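Long-range contact in cellulase (Clostridium cellulovorans, PDB 6UI3), which probably hydrolyses internal beta-1,4 linkages of cellulose and related plant polysaccharides, as a broad-specificity family 5 endoglucanase domain of a larger protein: residues 78-83 / 132-137. Sequence-based numbering, arbitrary orientation.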
ATOM      1  N   TYR A  78     -20.088  -8.561  10.616  1.00  8.88           N
ATOM      2  CA  TYR A  78     -18.718  -8.348  10.182  1.00  7.72           C
ATOM      3  C   TYR A  78     -17.691  -9.052  11.065  1.00  8.17           C
ATOM      4  O   TYR A  78     -16.533  -8.648  11.088  1.00  8.23           O
ATOM      5  CB  TYR A  78     -18.369  -6.861  10.043  1.00  9.20           C
ATOM      6  CG  TYR A  78     -19.456  -6.007   9.434  1.00  9.09           C
ATOM      7  CD1 TYR A  78     -19.926  -6.229   8.142  1.00 10.00           C
ATOM      8  CD2 TYR A  78     -19.970  -4.941  10.132  1.00 10.62           C
ATOM      9  CE1 TYR A  78     -20.903  -5.407   7.582  1.00 11.49           C
ATOM     10  CE2 TYR A  78     -20.954  -4.123   9.585  1.00 11.93           C
ATOM     11  CZ  TYR A  78     -21.406  -4.365   8.314  1.00 12.29           C
ATOM     12  OH  TYR A  78     -22.369  -3.536   7.769  1.00 14.47           O
ATOM     13  N   THR A  79     -18.071 -10.115  11.772  1.00  8.27           N
ATOM     14  CA  THR A  79     -17.093 -10.860  12.562  1.00  8.09           C
ATOM     15  C   THR A  79     -16.196 -11.661  11.630  1.00  8.16           C
ATOM     16  O   THR A  79     -16.682 -12.468  10.839  1.00  8.25           O
ATOM     17  CB  THR A  79     -17.795 -11.794  13.541  1.00  8.80           C
ATOM     18  OG1 THR A  79     -18.636 -11.045  14.417  1.00  8.72           O
ATOM     19  CG2 THR A  79     -16.770 -12.578  14.373  1.00  9.38           C
ATOM     20  N   ILE A  80     -14.891 -11.470  11.742  1.00  8.02           N
ATOM     21  CA  ILE A  80     -13.929 -12.126  10.867  1.00  7.73           C
ATOM     22  C   ILE A  80     -13.637 -13.535  11.372  1.00  8.18           C
ATOM     23  O   ILE A  80     -13.380 -13.749  12.559  1.00  9.32           O
ATOM     24  CB  ILE A  80     -12.647 -11.280  10.778  1.00  8.97           C
ATOM     25  CG1 ILE A  80     -12.957  -9.912  10.142  1.00  9.84           C
ATOM     26  CG2 ILE A  80     -11.556 -12.024  10.021  1.00  9.53           C
ATOM     27  CD1 ILE A  80     -11.923  -8.830  10.433  1.00 11.10           C
ATOM     28  N   ASP A  81     -13.645 -14.487  10.468  1.00  7.65           N
ATOM     29  CA  ASP A  81     -13.283 -15.864  10.797  1.00  8.22           C
ATOM     30  C   ASP A  81     -11.903 -15.915  11.426  1.00  7.87           C
ATOM     31  O   ASP A  81     -10.931 -15.485  10.790  1.00  8.17           O
ATOM     32  CB  ASP A  81     -13.281 -16.651   9.485  1.00  9.36           C
ATOM     33  CG  ASP A  81     -13.085 -18.141   9.677  1.00 11.26           C
ATOM     34  OD1 ASP A  81     -12.625 -18.571  10.748  1.00 11.72           O
ATOM     35  OD2 ASP A  81     -13.371 -18.885   8.715  1.00 14.39           O
ATOM     36  N   PRO A  82     -11.754 -16.460  12.636  1.00  8.44           N
ATOM     37  CA  PRO A  82     -10.409 -16.592  13.228  1.00  8.63           C
ATOM     38  C   PRO A  82      -9.404 -17.299  12.336  1.00  8.66           C
ATOM     39  O   PRO A  82      -8.206 -17.001  12.406  1.00  8.62           O
ATOM     40  CB  PRO A  82     -10.678 -17.350  14.538  1.00  9.90           C
ATOM     41  CG  PRO A  82     -12.086 -16.884  14.922  1.00  9.77           C
ATOM     42  CD  PRO A  82     -12.809 -16.854  13.590  1.00  9.29           C
ATOM     43  N   ALA A  83      -9.845 -18.247  11.514  1.00  8.70           N
ATOM     44  CA  ALA A  83      -8.911 -18.940  10.635  1.00  9.04           C
ATOM     45  C   ALA A  83      -8.349 -18.013   9.566  1.00  8.83           C
ATOM     46  O   ALA A  83      -7.187 -18.143   9.172  1.00  9.85           O
ATOM     47  CB  ALA A  83      -9.606 -20.125   9.969  1.00 10.85           C
ATOM     48  N   THR A 132     -11.501  -2.573  14.602  1.00  8.07           N
ATOM     49  CA  THR A 132     -11.408  -2.947  16.012  1.00  8.04           C
ATOM     50  C   THR A 132     -10.899  -4.374  16.143  1.00  8.21           C
ATOM     51  O   THR A 132     -10.045  -4.663  16.986  1.00  8.21           O
ATOM     52  CB  THR A 132     -12.768  -2.783  16.696  1.00  8.87           C
ATOM     53  OG1 THR A 132     -13.151  -1.397  16.677  1.00  9.57           O
ATOM     54  CG2 THR A 132     -12.715  -3.213  18.149  1.00 10.66           C
ATOM     55  N   GLN A 133     -11.395  -5.279  15.290  1.00  7.78           N
ATOM     56  CA  GLN A 133     -10.931  -6.667  15.322  1.00  8.48           C
ATOM     57  C   GLN A 133      -9.472  -6.809  14.896  1.00  6.92           C
ATOM     58  O   GLN A 133      -8.704  -7.535  15.534  1.00  8.24           O
ATOM     59  CB  GLN A 133     -11.807  -7.528  14.418  1.00  7.99           C
ATOM     60  CG  GLN A 133     -13.210  -7.731  14.934  1.00  8.88           C
ATOM     61  CD  GLN A 133     -14.057  -8.446  13.914  1.00  8.53           C
ATOM     62  OE1 GLN A 133     -14.025  -9.670  13.840  1.00 10.28           O
ATOM     63  NE2 GLN A 133     -14.782  -7.696  13.105  1.00  9.81           N
ATOM     64  N   ILE A 134      -9.084  -6.184  13.786  1.00  7.27           N
ATOM     65  CA  ILE A 134      -7.696  -6.290  13.331  1.00  7.97           C
ATOM     66  C   ILE A 134      -6.764  -5.715  14.390  1.00  7.22           C
ATOM     67  O   ILE A 134      -5.767  -6.334  14.781  1.00  7.68           O
ATOM     68  CB  ILE A 134      -7.487  -5.590  11.971  1.00  8.47           C
ATOM     69  CG1 ILE A 134      -8.390  -6.180  10.889  1.00  8.05           C
ATOM     70  CG2 ILE A 134      -6.006  -5.678  11.547  1.00  8.21           C
ATOM     71  CD1 ILE A 134      -8.446  -5.352   9.630  1.00  8.82           C
ATOM     72  N   ALA A 135      -7.073  -4.505  14.847  1.00  7.34           N
ATOM     73  CA  ALA A 135      -6.244  -3.845  15.846  1.00  8.00           C
ATOM     74  C   ALA A 135      -6.147  -4.683  17.115  1.00  8.22           C
ATOM     75  O   ALA A 135      -5.055  -4.876  17.663  1.00  8.27           O
ATOM     76  CB  ALA A 135      -6.797  -2.445  16.119  1.00  8.45           C
ATOM     77  N   ASN A 136      -7.281  -5.190  17.606  1.00  8.36           N
ATOM     78  CA  ASN A 136      -7.227  -5.980  18.831  1.00  8.99           C
ATOM     79  C   ASN A 136      -6.360  -7.219  18.638  1.00  8.95           C
ATOM     80  O   ASN A 136      -5.592  -7.594  19.531  1.00 10.77           O
ATOM     81  CB  ASN A 136      -8.618  -6.423  19.294  1.00 10.78           C
ATOM     82  CG  ASN A 136      -9.354  -5.368  20.069  1.00 14.78           C
ATOM     83  OD1 ASN A 136     -10.579  -5.385  20.121  1.00 17.65           O
ATOM     84  ND2 ASN A 136      -8.625  -4.491  20.725  1.00 15.99           N
ATOM     85  N   HIS A 137      -6.474  -7.870  17.477  1.00  9.28           N
ATOM     86  CA  HIS A 137      -5.711  -9.090  17.240  1.00  9.40           C
ATOM     87  C   HIS A 137      -4.209  -8.827  17.299  1.00  9.80           C
ATOM     88  O   HIS A 137      -3.438  -9.656  17.805  1.00 11.02           O
ATOM     89  CB  HIS A 137      -6.069  -9.688  15.879  1.00 10.21           C
ATOM     90  CG  HIS A 137      -5.521 -11.062  15.693  1.00 11.10           C
ATOM     91  ND1 HIS A 137      -6.116 -12.159  16.268  1.00 11.96           N
ATOM     92  CD2 HIS A 137      -4.420 -11.519  15.050  1.00 11.72           C
ATOM     93  CE1 HIS A 137      -5.410 -13.241  15.981  1.00 12.73           C
ATOM     94  NE2 HIS A 137      -4.379 -12.882  15.240  1.00 12.68           N
TER
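Gln133 reaches out from its helix and bonds the backbone on both sides of Thr79 with its terminal amide. NE2 of Gln133 donates to the carbonyl O of Tyr78 at 2.8 Å; that acceptor lies in the plane of the amide, whereas the nitrogen sits above the plane of the Tyr78 carbonyl, 37° out of it. The other half of the amide works in reverse: OE1 of Gln133 takes the N-H of Ile80 on a lone pair, 2.9 Å from Ile80 N and almost straight at 176°. With one donor and one acceptor engaged by the same short run of backbone, the rotation of the amide is fixed. Thr79 CA packs 3.5 Å from OE1 of Gln133. Thr79 CB points away from the helix, though CG2 still lies 4.0 Å from OE1 of Gln133; OG1 hydrogen-bonds Asp75. Ile80 crosses the glutamine at a slant and sets CD1 over one face of the amide, 4.1 Å from Gln133 NE2 and more loosely 4.4 Å from Ile134 CG1. In the (beta/alpha)8 barrel of this cellulase domain, the contact ties the loop after strand 62-65 to the C-terminal end of helix 120-137, just where that loop enters helix 82-96. In Gln133, CD is anti to CA about the CB-CG bond (chi2 173°), which carries the amide out to the loop; NE2 has a second acceptor in Ile129 O, one turn back along its own helix. Further along, Asp81 N-caps helix 82-96, its OD1 accepting from Ala83 N at 2.9 Å, and His137 NE2 bonds Glu89 on that helix.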